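Local coordinates for AOC_like domain-containing protein (Frankia sp. Cc1.17, PDB 7DVI), which catalyses exo-selective intermolecular Diels-Alder reactions, including on non-natural substrates, and is built on an allene oxide cyclase-like barrel, at residues G95-E100 with A145-H150. Residues are numbered along the deposited sequence; the frame is centred on the assembly and turned at random.
With EDO (1,2-ethanediol), chain F.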
loop_
_atom_site.group_PDB
_atom_site.type_symbol
_atom_site.label_atom_id
_atom_site.label_comp_id
_atom_site.label_asym_id
_atom_site.label_seq_id
_atom_site.Cartn_x
_atom_site.Cartn_y
_atom_site.Cartn_z
ATOM N N GLY A 95 7.089 -0.899 21.654
ATOM C CA GLY A 95 6.982 0.269 20.760
ATOM C C GLY A 95 5.603 0.387 20.099
ATOM O O GLY A 95 4.637 -0.248 20.574
ATOM N N ILE A 96 5.497 1.313 19.149
ATOM C CA ILE A 96 4.191 1.726 18.527
ATOM C C ILE A 96 4.370 1.595 17.027
ATOM O O ILE A 96 5.451 1.922 16.546
ATOM C CB ILE A 96 3.755 3.140 18.936
ATOM C CG1 ILE A 96 3.524 3.225 20.453
ATOM C CG2 ILE A 96 2.499 3.604 18.169
ATOM C CD1 ILE A 96 3.282 4.638 20.962
ATOM N N ILE A 97 3.329 1.081 16.346
ATOM C CA ILE A 97 3.323 0.800 14.886
ATOM C C ILE A 97 2.011 1.355 14.294
ATOM O O ILE A 97 0.938 1.176 14.925
ATOM C CB ILE A 97 3.449 -0.700 14.605
ATOM C CG1 ILE A 97 4.771 -1.264 15.124
ATOM C CG2 ILE A 97 3.245 -1.010 13.112
ATOM C CD1 ILE A 97 4.789 -2.770 15.194
ATOM N N HIS A 98 2.121 2.036 13.158
ATOM C CA HIS A 98 0.949 2.385 12.315
ATOM C C HIS A 98 0.916 1.432 11.130
ATOM O O HIS A 98 1.945 1.262 10.451
ATOM C CB HIS A 98 0.943 3.855 11.878
ATOM C CG HIS A 98 -0.194 4.122 10.964
ATOM N ND1 HIS A 98 -1.476 4.077 11.418
ATOM C CD2 HIS A 98 -0.252 4.272 9.617
ATOM C CE1 HIS A 98 -2.308 4.261 10.401
ATOM N NE2 HIS A 98 -1.576 4.384 9.280
ATOM N N ALA A 99 -0.252 0.806 10.878
ATOM C CA ALA A 99 -0.397 -0.143 9.764
ATOM C C ALA A 99 -1.725 0.155 9.017
ATOM O O ALA A 99 -2.707 0.546 9.662
ATOM C CB ALA A 99 -0.318 -1.571 10.273
ATOM N N GLU A 100 -1.667 0.134 7.699
ATOM C CA GLU A 100 -2.852 0.363 6.851
ATOM C C GLU A 100 -2.607 -0.217 5.457
ATOM O O GLU A 100 -1.444 -0.257 4.940
ATOM C CB GLU A 100 -3.262 1.817 6.821
ATOM C CG GLU A 100 -2.344 2.686 5.967
ATOM C CD GLU A 100 -2.884 4.083 5.960
ATOM O OE1 GLU A 100 -2.734 4.772 6.958
ATOM O OE2 GLU A 100 -3.551 4.428 4.994
ATOM N N ALA A 145 -1.769 -13.691 14.415
ATOM C CA ALA A 145 -1.139 -12.498 13.805
ATOM C C ALA A 145 0.392 -12.650 13.775
ATOM O O ALA A 145 0.977 -13.590 14.399
ATOM C CB ALA A 145 -1.630 -11.276 14.523
ATOM N N ARG A 146 1.014 -11.872 12.907
ATOM C CA ARG A 146 2.478 -11.713 12.867
ATOM C C ARG A 146 2.809 -10.269 12.496
ATOM O O ARG A 146 1.997 -9.563 11.798
ATOM C CB ARG A 146 3.155 -12.771 11.999
ATOM C CG ARG A 146 2.972 -12.648 10.502
ATOM C CD ARG A 146 3.690 -13.813 9.855
ATOM N NE ARG A 146 5.149 -13.747 10.000
ATOM C CZ ARG A 146 5.950 -12.997 9.254
ATOM N NH1 ARG A 146 7.252 -13.041 9.457
ATOM N NH2 ARG A 146 5.464 -12.182 8.330
ATOM N N ILE A 147 3.947 -9.839 13.010
ATOM C CA ILE A 147 4.511 -8.478 12.796
ATOM C C ILE A 147 5.967 -8.659 12.414
ATOM O O ILE A 147 6.690 -9.415 13.086
ATOM C CB ILE A 147 4.309 -7.641 14.057
ATOM C CG1 ILE A 147 2.827 -7.511 14.390
ATOM C CG2 ILE A 147 4.979 -6.289 13.922
ATOM C CD1 ILE A 147 2.573 -7.032 15.761
ATOM N N SER A 148 6.357 -8.048 11.319
ATOM C CA SER A 148 7.711 -8.204 10.774
ATOM C C SER A 148 8.175 -6.851 10.220
ATOM O O SER A 148 7.603 -6.399 9.226
ATOM C CB SER A 148 7.682 -9.328 9.791
ATOM O OG SER A 148 8.943 -9.522 9.224
ATOM N N LEU A 149 9.091 -6.165 10.922
ATOM C CA LEU A 149 9.640 -4.853 10.495
ATOM C C LEU A 149 11.170 -4.941 10.399
ATOM O O LEU A 149 11.779 -5.704 11.202
ATOM C CB LEU A 149 9.168 -3.788 11.477
ATOM C CG LEU A 149 7.789 -3.180 11.202
ATOM C CD1 LEU A 149 6.658 -4.076 11.692
ATOM C CD2 LEU A 149 7.665 -1.838 11.859
ATOM N N HIS A 150 11.760 -4.159 9.493
ATOM C CA HIS A 150 13.146 -4.290 8.979
ATOM C C HIS A 150 13.643 -2.884 8.714
ATOM O O HIS A 150 12.804 -1.978 8.464
ATOM C CB HIS A 150 13.237 -5.192 7.718
ATOM C CG HIS A 150 12.451 -6.452 7.860
ATOM N ND1 HIS A 150 13.025 -7.662 8.291
ATOM C CD2 HIS A 150 11.125 -6.704 7.689
ATOM C CE1 HIS A 150 12.088 -8.592 8.383
ATOM N NE2 HIS A 150 10.902 -8.026 8.020
HETATM C C1 EDO F . 0.172 5.927 4.503
HETATM O O1 EDO F . 0.142 6.282 5.854
HETATM C C2 EDO F . -0.613 6.911 3.728
HETATM O O2 EDO F . -0.172 8.217 3.954
#
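Segments 95-100 and 145-150 face each other across the barrel interior without a hydrogen bond between them, their nearest alpha carbons, CA of Ile97 and CA of Leu149, 9.5 Å apart. Side chains alone bridge this distance. With CG1 of Ile97 beside its backbone N (chi1 -62°) and the chain extended beyond it, CD1 becomes the touching atom, 3.7 Å from CG2 of Ile147 and 4.2 Å from CD1 of Leu149. Its side chain meets Ile147 at a slant and runs alongside Leu149, pointing the other way. The strands belong to well-separated parts of an eight-stranded antiparallel barrel, the allene oxide cyclase-like fold, and this small, buried apolar contact joins facing walls of its core. Ala118 and Tyr125 also touch Ile97, and Ile28 packs on Ile147. Away from the contact, each segment has its own polar pairing. NE2 of His98 donates a nearly straight bond (172°) to OE1 of Glu100, 2.6 Å away; OE1 lies in the imidazole plane and accepts through its anti lone pair. OD1 of Asp89 is hydrogen-bonded to ND1, and together the two bonds fix the ring's rotation. In 145-150, OG of Ser148 and NE2 of His150 hydrogen-bond at 2.7 Å.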